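Local coordinates for LbaCas13a H328A (C2c2) (Lachnospiraceae bacterium NK4A179, PDB 5WLH), which probably acts as a CRISPR-guided ribonuclease, binding a precursor guide RNA and, once a matching RNA is recognised, cleaving RNA at adenines, at residues I216-R220 with D221-Y225; N99-L103 with S104-S108; D176-D179 with R180-K184; C142-D145 with A146-E150; S89-V92 with K93-R97. One frame throughout, in Å; residues are numbered along the deposited sequence.

Interaction 1 of 5, residues I216-R220 with D221-Y225; sequences IDVQR and DFIDY
The Asp224 carboxylate lies at the edge of the Arg220 guanidinium, the two planes 60° apart, and Arg220 NH1 forms a salt bridge with Asp224 OD2 at 3.0 Å, nearly within the guanidinium plane. The other oxygen takes an amide: Gln219 NE2 donates to Asp224 OD1 at 3.0 Å, in the amide's own plane but from above the carboxylate, 44° out of it. With CG anti to the backbone N (chi1 -176°), the Gln219 chain, bent at chi2, reaches forward along the helix to it. The carboxylate is further fixed by Ser136 and Tyr121, while Ser125 takes Arg220 NH1 and the Ile156 carbonyl takes Gln219 NE2. At the helix start, Asp217 OD2 accepts from Arg220 N at 2.7 Å. Asp217 N in turn donates almost straight to the next residue along, at Asp221 OD2 (3.0 Å), an oxygen that also pairs with Arg194. Val218 O receives both Phe222 N and Ile223 N, each at 3.0 Å, marking a wider pi-type turn. The result is an Asp N-cap with a second bond, from the N-cap N-H to a side chain one residue beyond the capping-box position, on a helix start with a pi-type first turn.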
loop_
_atom_site.group_PDB
_atom_site.type_symbol
_atom_site.label_atom_id
_atom_site.label_comp_id
_atom_site.label_asym_id
_atom_site.label_seq_id
_atom_site.Cartn_x
_atom_site.Cartn_y
_atom_site.Cartn_z
ATOM N N ILE A 216 11.402 27.251 38.119
ATOM C CA ILE A 216 12.358 26.821 37.107
ATOM C C ILE A 216 13.745 27.295 37.510
ATOM O O ILE A 216 13.927 28.458 37.895
ATOM C CB ILE A 216 11.968 27.359 35.722
ATOM C CG1 ILE A 216 10.699 26.667 35.221
ATOM C CG2 ILE A 216 13.112 27.189 34.728
ATOM C CD1 ILE A 216 10.900 25.237 34.838
ATOM N N ASP A 217 14.721 26.395 37.418
ATOM C CA ASP A 217 16.121 26.703 37.679
ATOM C C ASP A 217 16.877 26.632 36.359
ATOM O O ASP A 217 16.943 25.562 35.745
ATOM C CB ASP A 217 16.707 25.717 38.685
ATOM C CG ASP A 217 18.128 26.048 39.063
ATOM O OD1 ASP A 217 18.320 26.922 39.935
ATOM O OD2 ASP A 217 19.051 25.435 38.493
ATOM N N VAL A 218 17.456 27.758 35.931
ATOM C CA VAL A 218 18.128 27.778 34.631
ATOM C C VAL A 218 19.242 26.739 34.586
ATOM O O VAL A 218 19.388 26.005 33.597
ATOM C CB VAL A 218 18.654 29.189 34.310
ATOM C CG1 VAL A 218 19.691 29.110 33.192
ATOM C CG2 VAL A 218 17.510 30.092 33.901
ATOM N N GLN A 219 20.026 26.641 35.658
ATOM C CA GLN A 219 21.146 25.706 35.668
ATOM C C GLN A 219 20.670 24.261 35.529
ATOM O O GLN A 219 21.161 23.511 34.680
ATOM C CB GLN A 219 21.960 25.874 36.951
ATOM C CG GLN A 219 23.190 24.989 36.974
ATOM C CD GLN A 219 24.231 25.468 35.985
ATOM O OE1 GLN A 219 24.637 26.635 36.014
ATOM N NE2 GLN A 219 24.634 24.590 35.072
ATOM N N ARG A 220 19.718 23.848 36.363
ATOM C CA ARG A 220 19.339 22.438 36.388
ATOM C C ARG A 220 18.392 22.083 35.247
ATOM O O ARG A 220 18.518 21.013 34.640
ATOM C CB ARG A 220 18.698 22.094 37.734
ATOM C CG ARG A 220 18.548 20.605 37.980
ATOM C CD ARG A 220 19.846 19.977 38.479
ATOM N NE ARG A 220 19.751 18.525 38.465
ATOM C CZ ARG A 220 20.426 17.730 37.639
ATOM N NH1 ARG A 220 21.265 18.247 36.746
ATOM N NH2 ARG A 220 20.260 16.414 37.703
ATOM N N ASP A 221 17.449 22.963 34.938
ATOM C CA ASP A 221 16.394 22.641 33.986
ATOM C C ASP A 221 16.800 22.885 32.543
ATOM O O ASP A 221 16.297 22.190 31.648
ATOM C CB ASP A 221 15.133 23.445 34.305
ATOM C CG ASP A 221 14.403 22.906 35.527
ATOM O OD1 ASP A 221 14.190 21.679 35.586
ATOM O OD2 ASP A 221 14.059 23.696 36.426
ATOM N N PHE A 222 17.697 23.838 32.284
ATOM C CA PHE A 222 18.162 24.060 30.922
ATOM C C PHE A 222 19.622 23.658 30.742
ATOM O O PHE A 222 19.916 22.729 29.984
ATOM C CB PHE A 222 17.974 25.515 30.479
ATOM C CG PHE A 222 18.477 25.768 29.085
ATOM C CD1 PHE A 222 17.852 25.167 27.999
ATOM C CD2 PHE A 222 19.588 26.564 28.859
ATOM C CE1 PHE A 222 18.315 25.381 26.702
ATOM C CE2 PHE A 222 20.057 26.764 27.572
ATOM C CZ PHE A 222 19.415 26.176 26.494
ATOM N N ILE A 223 20.549 24.328 31.431
ATOM C CA ILE A 223 21.962 24.176 31.086
ATOM C C ILE A 223 22.408 22.738 31.286
ATOM O O ILE A 223 23.032 22.135 30.402
ATOM C CB ILE A 223 22.827 25.139 31.914
ATOM C CG1 ILE A 223 22.477 26.586 31.574
ATOM C CG2 ILE A 223 24.294 24.845 31.649
ATOM C CD1 ILE A 223 23.290 27.613 32.379
ATOM N N ASP A 224 22.107 22.173 32.460
ATOM C CA ASP A 224 22.509 20.804 32.747
ATOM C C ASP A 224 21.900 19.843 31.743
ATOM O O ASP A 224 22.545 18.874 31.337
ATOM C CB ASP A 224 22.096 20.405 34.162
ATOM C CG ASP A 224 22.970 21.036 35.243
ATOM O OD1 ASP A 224 23.999 21.680 34.930
ATOM O OD2 ASP A 224 22.598 20.893 36.419
ATOM N N TYR A 225 20.654 20.094 31.342
ATOM C CA TYR A 225 20.025 19.240 30.346
ATOM C C TYR A 225 20.726 19.356 29.002
ATOM O O TYR A 225 20.946 18.345 28.327
ATOM C CB TYR A 225 18.539 19.576 30.196
ATOM C CG TYR A 225 17.828 18.502 29.409
ATOM C CD1 TYR A 225 17.323 17.383 30.044
ATOM C CD2 TYR A 225 17.716 18.586 28.024
ATOM C CE1 TYR A 225 16.710 16.373 29.328
ATOM C CE2 TYR A 225 17.094 17.585 27.297
ATOM C CZ TYR A 225 16.593 16.482 27.961
ATOM O OH TYR A 225 15.972 15.476 27.258
#

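Interaction 2 of 5, residues N99-L103 with S104-S108; sequences NGLVL and SDMLS
Val102 is the N-cap of a short helix, its carbonyl accepting from Met106 N at 3.0 Å while Leu103 O takes Leu107 N at 2.9 Å; just before it, Leu101 is the centre of an inverse gamma turn. The Met106 side chain folds back over this entry to the helix. Its sulfur sits 3.7 Å from Leu101 CD1, and Leu103 CD2 lies 4.0 Å from the same Met106 SD, so two leucine branches meet one thioether. The bend at chi3 (62°) brings Met106 CE within 4.1 Å of both Leu101 CD1 and Leu103 CD2, closing a small apolar group. Val102 faces a more polar pair: its CG1, anti to the backbone N (chi1 -180°), packs 3.4 Å from Ser104 OG, and the same Val102 CG1 lies 3.3 Å from Asp105 OD2. Ser104 OG makes a weak hydrogen bond to the Lys67 carbonyl. Further on, Ser108 OG donates to Ser104 O at 2.5 Å, in the carbonyl plane. Leu101 and Met106 rest against Phe161 of helix 158-166, whereas Leu103 and Leu107 meet Phe230 of helix 218-230. Leu107 also touches Phe118 of helix 115-130, so helix 103-107 is packed among three longer helices.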
loop_
_atom_site.group_PDB
_atom_site.type_symbol
_atom_site.label_atom_id
_atom_site.label_comp_id
_atom_site.label_asym_id
_atom_site.label_seq_id
_atom_site.Cartn_x
_atom_site.Cartn_y
_atom_site.Cartn_z
ATOM N N ASN A 99 31.926 32.301 18.627
ATOM C CA ASN A 99 31.919 33.172 19.800
ATOM C C ASN A 99 30.520 33.287 20.395
ATOM O O ASN A 99 30.343 33.894 21.455
ATOM C CB ASN A 99 32.471 34.565 19.482
ATOM C CG ASN A 99 33.874 34.517 18.930
ATOM O OD1 ASN A 99 34.098 34.802 17.755
ATOM N ND2 ASN A 99 34.831 34.142 19.776
ATOM N N GLY A 100 29.522 32.716 19.715
ATOM C CA GLY A 100 28.176 32.618 20.248
ATOM C C GLY A 100 28.033 31.410 21.148
ATOM O O GLY A 100 28.990 30.968 21.792
ATOM N N LEU A 101 26.818 30.865 21.198
ATOM C CA LEU A 101 26.543 29.675 22.005
ATOM C C LEU A 101 26.896 28.440 21.181
ATOM O O LEU A 101 26.044 27.751 20.613
ATOM C CB LEU A 101 25.093 29.658 22.467
ATOM C CG LEU A 101 24.767 28.654 23.570
ATOM C CD1 LEU A 101 25.651 28.873 24.788
ATOM C CD2 LEU A 101 23.303 28.749 23.952
ATOM N N VAL A 102 28.192 28.163 21.121
ATOM C CA VAL A 102 28.736 27.009 20.417
ATOM C C VAL A 102 29.361 26.112 21.474
ATOM O O VAL A 102 30.485 26.356 21.933
ATOM C CB VAL A 102 29.750 27.420 19.347
ATOM C CG1 VAL A 102 30.294 26.188 18.629
ATOM C CG2 VAL A 102 29.099 28.379 18.380
ATOM N N LEU A 103 28.622 25.072 21.869
ATOM C CA LEU A 103 29.034 24.245 22.998
ATOM C C LEU A 103 30.375 23.576 22.746
ATOM O O LEU A 103 31.177 23.417 23.672
ATOM C CB LEU A 103 27.965 23.192 23.286
ATOM C CG LEU A 103 26.994 23.489 24.423
ATOM C CD1 LEU A 103 26.425 22.188 24.953
ATOM C CD2 LEU A 103 27.695 24.271 25.531
ATOM N N SER A 104 30.628 23.159 21.502
ATOM C CA SER A 104 31.883 22.478 21.192
ATOM C C SER A 104 33.073 23.387 21.452
ATOM O O SER A 104 34.106 22.935 21.957
ATOM C CB SER A 104 31.886 21.999 19.739
ATOM O OG SER A 104 31.554 23.054 18.853
ATOM N N ASP A 105 32.946 24.675 21.118
ATOM C CA ASP A 105 34.020 25.618 21.412
ATOM C C ASP A 105 34.140 25.870 22.911
ATOM O O ASP A 105 35.249 25.886 23.456
ATOM C CB ASP A 105 33.786 26.932 20.664
ATOM C CG ASP A 105 33.793 26.754 19.155
ATOM O OD1 ASP A 105 34.288 25.710 18.680
ATOM O OD2 ASP A 105 33.297 27.652 18.443
ATOM N N MET A 106 33.010 26.050 23.599
ATOM C CA MET A 106 33.055 26.393 25.019
ATOM C C MET A 106 33.660 25.270 25.851
ATOM O O MET A 106 34.421 25.522 26.794
ATOM C CB MET A 106 31.649 26.725 25.517
ATOM C CG MET A 106 31.062 27.984 24.920
ATOM S SD MET A 106 29.265 27.970 25.039
ATOM C CE MET A 106 29.056 27.927 26.821
ATOM N N LEU A 107 33.337 24.025 25.527
ATOM C CA LEU A 107 33.731 22.913 26.376
ATOM C C LEU A 107 35.090 22.329 26.008
ATOM O O LEU A 107 35.627 21.521 26.774
ATOM C CB LEU A 107 32.660 21.807 26.326
ATOM C CG LEU A 107 31.228 22.240 26.671
ATOM C CD1 LEU A 107 30.301 21.027 26.824
ATOM C CD2 LEU A 107 31.181 23.115 27.929
ATOM N N SER A 108 35.652 22.711 24.864
ATOM C CA SER A 108 36.948 22.213 24.420
ATOM C C SER A 108 38.085 23.167 24.768
ATOM O O SER A 108 39.234 22.923 24.379
ATOM C CB SER A 108 36.919 21.951 22.914
ATOM O OG SER A 108 36.599 23.141 22.214
#

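Interaction 3 of 5, residues D176-D179 with R180-K184; sequences DIID and RIIAK
Asp176 and Arg180, one turn apart, meet at a slant, their carboxylate and guanidinium planes 72° apart. Arg180 NE donates to Asp176 OD2 at 2.7 Å in a salt bridge; the hydrogen bond is bent (145° at the hydrogen) and comes from above the carboxylate plane, so this is a single NE-to-OD2 bond, not a two-pronged one. Asp176 reaches it because its CG stands anti to the backbone N (chi1 -172°), leaning forward along the helix, while the arginine chain runs extended from CG to NE and comes back over the preceding turn. Along that path Arg180 CG lies 3.4 Å from Asp176 O, the carbonyl that also accepts Arg180 N at 2.8 Å. Its NH2 forms a salt bridge with Asp356, so Arg180 pairs with two carboxylates, which probably both favour its positive charge. The isoleucines follow a different pattern, lying side by side and pointing the same way. In each pair the CG2 branch of the earlier residue touches the CD1 tip of the later one: Ile177 CG2 to Ile181 CD1 at 4.0 Å, and Ile178 CG2 to Ile182 CD1 at 3.8 Å. Asp179 turns to another partner, its OD1 pairing with Lys200. Helix 175-185 thus presents Ile177 and Ile181 to helix 83-96 and Ile178 and Ile182 to helix 193-206, while Arg180, Ala183 and Lys184 face the start of helix 357-388 and the chain just before it.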
loop_
_atom_site.group_PDB
_atom_site.type_symbol
_atom_site.label_atom_id
_atom_site.label_comp_id
_atom_site.label_asym_id
_atom_site.label_seq_id
_atom_site.Cartn_x
_atom_site.Cartn_y
_atom_site.Cartn_z
ATOM N N ASP A 176 8.208 38.389 22.914
ATOM C CA ASP A 176 7.516 37.719 21.816
ATOM C C ASP A 176 8.502 37.186 20.784
ATOM O O ASP A 176 8.281 36.121 20.197
ATOM C CB ASP A 176 6.513 38.669 21.161
ATOM C CG ASP A 176 5.629 37.971 20.136
ATOM O OD1 ASP A 176 4.900 37.025 20.511
ATOM O OD2 ASP A 176 5.672 38.364 18.953
ATOM N N ILE A 177 9.590 37.917 20.541
ATOM C CA ILE A 177 10.657 37.390 19.698
ATOM C C ILE A 177 11.230 36.117 20.309
ATOM O O ILE A 177 11.467 35.124 19.610
ATOM C CB ILE A 177 11.745 38.456 19.491
ATOM C CG1 ILE A 177 11.227 39.579 18.587
ATOM C CG2 ILE A 177 13.005 37.827 18.921
ATOM C CD1 ILE A 177 12.006 40.865 18.715
ATOM N N ILE A 178 11.449 36.123 21.625
ATOM C CA ILE A 178 11.963 34.938 22.304
ATOM C C ILE A 178 10.967 33.789 22.190
ATOM O O ILE A 178 11.334 32.651 21.868
ATOM C CB ILE A 178 12.291 35.272 23.771
ATOM C CG1 ILE A 178 13.555 36.134 23.836
ATOM C CG2 ILE A 178 12.440 33.995 24.592
ATOM C CD1 ILE A 178 13.777 36.835 25.162
ATOM N N ASP A 179 9.685 34.076 22.434
ATOM C CA ASP A 179 8.662 33.043 22.321
ATOM C C ASP A 179 8.603 32.474 20.910
ATOM O O ASP A 179 8.452 31.261 20.730
ATOM C CB ASP A 179 7.302 33.604 22.726
ATOM C CG ASP A 179 7.128 33.668 24.225
ATOM O OD1 ASP A 179 8.041 33.214 24.941
ATOM O OD2 ASP A 179 6.076 34.160 24.688
ATOM N N ARG A 180 8.725 33.332 19.896
ATOM C CA ARG A 180 8.671 32.857 18.518
ATOM C C ARG A 180 9.891 32.016 18.174
ATOM O O ARG A 180 9.771 30.983 17.503
ATOM C CB ARG A 180 8.548 34.044 17.563
ATOM C CG ARG A 180 7.117 34.511 17.383
ATOM C CD ARG A 180 7.026 35.955 16.907
ATOM N NE ARG A 180 5.656 36.437 17.045
ATOM C CZ ARG A 180 4.727 36.306 16.107
ATOM N NH1 ARG A 180 5.032 35.729 14.952
ATOM N NH2 ARG A 180 3.499 36.756 16.318
ATOM N N ILE A 181 11.072 32.444 18.627
ATOM C CA ILE A 181 12.311 31.738 18.316
ATOM C C ILE A 181 12.317 30.355 18.950
ATOM O O ILE A 181 12.779 29.376 18.346
ATOM C CB ILE A 181 13.518 32.567 18.783
ATOM C CG1 ILE A 181 13.775 33.720 17.818
ATOM C CG2 ILE A 181 14.746 31.699 18.908
ATOM C CD1 ILE A 181 15.038 34.470 18.113
ATOM N N ILE A 182 11.830 30.256 20.187
ATOM C CA ILE A 182 11.819 28.972 20.880
ATOM C C ILE A 182 10.900 27.993 20.162
ATOM O O ILE A 182 11.284 26.858 19.864
ATOM C CB ILE A 182 11.402 29.170 22.348
ATOM C CG1 ILE A 182 12.529 29.853 23.119
ATOM C CG2 ILE A 182 11.021 27.844 22.976
ATOM C CD1 ILE A 182 12.171 30.168 24.565
ATOM N N ALA A 183 9.674 28.421 19.861
ATOM C CA ALA A 183 8.717 27.516 19.244
ATOM C C ALA A 183 9.130 27.132 17.831
ATOM O O ALA A 183 8.825 26.020 17.382
ATOM C CB ALA A 183 7.329 28.152 19.233
ATOM N N LYS A 184 9.825 28.022 17.122
ATOM C CA LYS A 184 10.151 27.777 15.723
ATOM C C LYS A 184 11.500 27.092 15.535
ATOM O O LYS A 184 11.646 26.259 14.634
ATOM C CB LYS A 184 10.134 29.091 14.937
ATOM C CG LYS A 184 10.317 28.907 13.441
ATOM C CD LYS A 184 10.244 30.228 12.699
ATOM C CE LYS A 184 8.995 31.004 13.078
ATOM N NZ LYS A 184 8.509 31.867 11.963
#

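Interaction 4 of 5, residues C142-D145 with A146-E150; sequences CGVD and AATAE
Asp145 caps the start of helix 146-155 through Thr148, three residues on. From its CB the chain turns inward: CG stands in the crowded position between the backbone N and the carbonyl carbon (chi1 50°), which brings the carboxylate round to the N-H groups of the first turn. There Asp145 CG lies 3.5 Å from Thr148 OG1, and Asp145 OD1 lies 3.2 Å from the same Thr148 OG1. The other oxygen does the capping. Asp145 OD2 accepts from Thr148 N at 3.0 Å, the N-H coming from well above the carboxylate plane, and from Thr148 OG1 at 3.0 Å, close to the plane on the syn side. Both donors arrive from the same face, so one oxygen is gripped twice by a single residue, and the carboxylate is held in its rotation. The negative group also sits at the N-terminal end of the helix dipole, where it is probably stabilised. Asp145 O starts the helical bonding by taking Ala149 N at 3.2 Å, a rather bent bond with the donor above the carbonyl plane. Val144 closes the side of the turn: its CG1 packs 3.7 Å from Thr148 CG2 and 4.2 Å from Ala149 CB, crossing the threonine at about a right angle. This surface cap follows the loop after helix 115-130. Val144 leans on Ala117 of that helix, Thr148 touches Phe114 just ahead of it, and Ala149 meets Phe139 of the connecting loop.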
loop_
_atom_site.group_PDB
_atom_site.type_symbol
_atom_site.label_atom_id
_atom_site.label_comp_id
_atom_site.label_asym_id
_atom_site.label_seq_id
_atom_site.Cartn_x
_atom_site.Cartn_y
_atom_site.Cartn_z
ATOM N N CYS A 142 34.147 14.766 39.407
ATOM C CA CYS A 142 34.413 14.398 38.021
ATOM C C CYS A 142 35.910 14.260 37.749
ATOM O O CYS A 142 36.342 14.369 36.597
ATOM C CB CYS A 142 33.782 15.418 37.067
ATOM S SG CYS A 142 32.002 15.739 37.342
ATOM N N GLY A 143 36.705 14.024 38.792
ATOM C CA GLY A 143 38.143 13.865 38.650
ATOM C C GLY A 143 38.913 15.162 38.517
ATOM O O GLY A 143 39.879 15.227 37.746
ATOM N N VAL A 144 38.524 16.195 39.264
ATOM C CA VAL A 144 39.026 17.551 39.062
ATOM C C VAL A 144 39.157 18.246 40.414
ATOM O O VAL A 144 38.322 18.059 41.305
ATOM C CB VAL A 144 38.099 18.335 38.099
ATOM C CG1 VAL A 144 38.160 19.836 38.348
ATOM C CG2 VAL A 144 38.450 18.014 36.649
ATOM N N ASP A 145 40.212 19.044 40.564
ATOM C CA ASP A 145 40.501 19.763 41.801
ATOM C C ASP A 145 39.450 20.845 42.048
ATOM O O ASP A 145 38.458 20.969 41.325
ATOM C CB ASP A 145 41.898 20.364 41.736
ATOM C CG ASP A 145 42.121 21.147 40.464
ATOM O OD1 ASP A 145 42.312 20.512 39.401
ATOM O OD2 ASP A 145 42.067 22.393 40.524
ATOM N N ALA A 146 39.681 21.670 43.074
ATOM C CA ALA A 146 38.683 22.656 43.480
ATOM C C ALA A 146 38.787 23.945 42.677
ATOM O O ALA A 146 37.765 24.564 42.360
ATOM C CB ALA A 146 38.819 22.959 44.972
ATOM N N ALA A 147 40.007 24.379 42.365
ATOM C CA ALA A 147 40.177 25.596 41.580
ATOM C C ALA A 147 39.671 25.405 40.156
ATOM O O ALA A 147 39.011 26.286 39.596
ATOM C CB ALA A 147 41.650 26.017 41.587
ATOM N N THR A 148 39.961 24.254 39.554
ATOM C CA THR A 148 39.472 23.998 38.204
ATOM C C THR A 148 37.956 23.830 38.197
ATOM O O THR A 148 37.275 24.305 37.278
ATOM C CB THR A 148 40.176 22.768 37.635
ATOM O OG1 THR A 148 41.590 23.017 37.592
ATOM C CG2 THR A 148 39.686 22.465 36.234
ATOM N N ALA A 149 37.412 23.182 39.232
ATOM C CA ALA A 149 35.967 23.010 39.331
ATOM C C ALA A 149 35.253 24.353 39.283
ATOM O O ALA A 149 34.216 24.489 38.628
ATOM C CB ALA A 149 35.616 22.256 40.615
ATOM N N GLU A 150 35.812 25.367 39.945
ATOM C CA GLU A 150 35.212 26.695 39.899
ATOM C C GLU A 150 35.213 27.262 38.483
ATOM O O GLU A 150 34.232 27.881 38.057
ATOM C CB GLU A 150 35.945 27.640 40.853
ATOM C CG GLU A 150 35.049 28.702 41.469
ATOM C CD GLU A 150 33.910 28.105 42.277
ATOM O OE1 GLU A 150 34.178 27.208 43.108
ATOM O OE2 GLU A 150 32.749 28.527 42.078
#

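Interaction 5 of 5, residues S89-V92 with K93-R97; sequences SEIV and KKINR
Ile91 overlaps Ile95 one turn later, its CG2 branch touching Ile95 CD1 at 4.1 Å as the two side chains pass at a slant on the buried side of the helix. Ile95 CG1, set beside its own backbone N (chi1 -66°), lies 3.2 Å from Ile91 O, the carbonyl that accepts Ile95 N at 3.1 Å. Val92 and Asn96 lie side by side and point the same way: Val92 CG1, anti to the backbone N (chi1 160°), stands 3.9 Å from Asn96 ND2. The methyl group lies beside an amide that is held by the Phe72 carbonyl. Val92 CG1 also receives Lys93 CE at 3.9 Å, because the lysine chain bends at chi2 and chi3 and comes back along the valine before its NZ donates to the Glu74 carbonyl. On the more open side Glu90 CG and Lys94 CE touch at 4.2 Å, but the charged ends part, with Glu90 OE1 and Lys94 NZ 5.7 Å from each other, so only the aliphatic portions pack. Asn96 N donates to Val92 O at 3.0 Å, and Arg97 then leaves helical geometry. In helix 83-96 Ile91 and Val92 both face Ile181 of helix 175-185, Ile91 reaches Ile169 and Asn171 in the loop before helix 175-185, and Asn96 is tied to the loop at Arg70 and Phe72.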
loop_
_atom_site.group_PDB
_atom_site.type_symbol
_atom_site.label_atom_id
_atom_site.label_comp_id
_atom_site.label_asym_id
_atom_site.label_seq_id
_atom_site.Cartn_x
_atom_site.Cartn_y
_atom_site.Cartn_z
ATOM N N SER A 89 15.294 34.835 12.199
ATOM C CA SER A 89 16.336 33.984 11.632
ATOM C C SER A 89 17.719 34.580 11.843
ATOM O O SER A 89 18.690 33.837 12.030
ATOM C CB SER A 89 16.079 33.756 10.144
ATOM O OG SER A 89 16.976 32.791 9.620
ATOM N N GLU A 90 17.828 35.909 11.822
ATOM C CA GLU A 90 19.124 36.553 12.013
ATOM C C GLU A 90 19.588 36.440 13.460
ATOM O O GLU A 90 20.779 36.234 13.721
ATOM C CB GLU A 90 19.049 38.019 11.582
ATOM C CG GLU A 90 20.393 38.636 11.226
ATOM C CD GLU A 90 20.887 38.218 9.851
ATOM O OE1 GLU A 90 22.086 38.421 9.562
ATOM O OE2 GLU A 90 20.079 37.680 9.064
ATOM N N ILE A 91 18.659 36.570 14.412
ATOM C CA ILE A 91 19.003 36.413 15.824
ATOM C C ILE A 91 19.538 35.011 16.083
ATOM O O ILE A 91 20.564 34.829 16.751
ATOM C CB ILE A 91 17.783 36.727 16.710
ATOM C CG1 ILE A 91 17.439 38.210 16.625
ATOM C CG2 ILE A 91 18.058 36.345 18.157
ATOM C CD1 ILE A 91 18.594 39.116 16.998
ATOM N N VAL A 92 18.855 33.999 15.543
ATOM C CA VAL A 92 19.288 32.616 15.727
ATOM C C VAL A 92 20.693 32.419 15.171
ATOM O O VAL A 92 21.561 31.824 15.820
ATOM C CB VAL A 92 18.280 31.653 15.075
ATOM C CG1 VAL A 92 18.922 30.306 14.817
ATOM C CG2 VAL A 92 17.052 31.502 15.955
ATOM N N LYS A 93 20.947 32.938 13.967
ATOM C CA LYS A 93 22.236 32.713 13.323
ATOM C C LYS A 93 23.373 33.342 14.110
ATOM O O LYS A 93 24.449 32.747 14.238
ATOM C CB LYS A 93 22.203 33.238 11.888
ATOM C CG LYS A 93 21.409 32.342 10.936
ATOM C CD LYS A 93 22.026 30.948 10.844
ATOM C CE LYS A 93 21.285 29.923 11.704
ATOM N NZ LYS A 93 22.152 28.774 12.103
ATOM N N LYS A 94 23.153 34.536 14.661
ATOM C CA LYS A 94 24.192 35.178 15.459
ATOM C C LYS A 94 24.470 34.393 16.737
ATOM O O LYS A 94 25.624 34.283 17.168
ATOM C CB LYS A 94 23.792 36.616 15.782
ATOM C CG LYS A 94 23.766 37.532 14.565
ATOM C CD LYS A 94 23.014 38.823 14.848
ATOM C CE LYS A 94 23.386 39.916 13.849
ATOM N NZ LYS A 94 24.726 40.518 14.129
ATOM N N ILE A 95 23.424 33.838 17.355
ATOM C CA ILE A 95 23.619 33.012 18.541
ATOM C C ILE A 95 24.429 31.770 18.201
ATOM O O ILE A 95 25.241 31.304 19.011
ATOM C CB ILE A 95 22.255 32.646 19.161
ATOM C CG1 ILE A 95 21.561 33.899 19.693
ATOM C CG2 ILE A 95 22.415 31.593 20.264
ATOM C CD1 ILE A 95 20.224 33.617 20.342
ATOM N N ASN A 96 24.242 31.227 16.995
ATOM C CA ASN A 96 24.913 30.001 16.577
ATOM C C ASN A 96 26.284 30.241 15.955
ATOM O O ASN A 96 27.073 29.292 15.858
ATOM C CB ASN A 96 24.039 29.234 15.577
ATOM C CG ASN A 96 22.913 28.468 16.246
ATOM O OD1 ASN A 96 22.884 28.315 17.473
ATOM N ND2 ASN A 96 21.986 27.966 15.442
ATOM N N ARG A 97 26.587 31.469 15.530
ATOM C CA ARG A 97 27.888 31.771 14.945
ATOM C C ARG A 97 28.988 31.636 15.995
ATOM O O ARG A 97 28.731 31.548 17.199
ATOM C CB ARG A 97 27.905 33.179 14.348
ATOM C CG ARG A 97 27.276 33.292 12.962
ATOM C CD ARG A 97 27.900 34.423 12.144
ATOM N NE ARG A 97 28.845 33.937 11.138
ATOM C CZ ARG A 97 30.153 33.792 11.337
ATOM N NH1 ARG A 97 30.689 34.088 12.513
ATOM N NH2 ARG A 97 30.926 33.346 10.355
#

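How the interactions relate
All five contacts are local and follow one another in series along the N-terminal part of the chain, neither nesting nor crossing. Interaction 5 comes first, near the end of helix 83-96, and runs directly into interaction 2, where Leu101 N probably bonds to Ile95 O at 2.7 Å and closes the linking loop. Interaction 4 then caps helix 146-155 at the outer surface. Interaction 3 returns to interaction 5, Ile181 CD1 packing on Ile91 CG2 at 3.6 Å, which joins helices 175-185 and 83-96. Interaction 1 opens helix 218-230, whose later residues receive Leu103 and Leu107 of interaction 2; among the five it lies nearest the bound RNA.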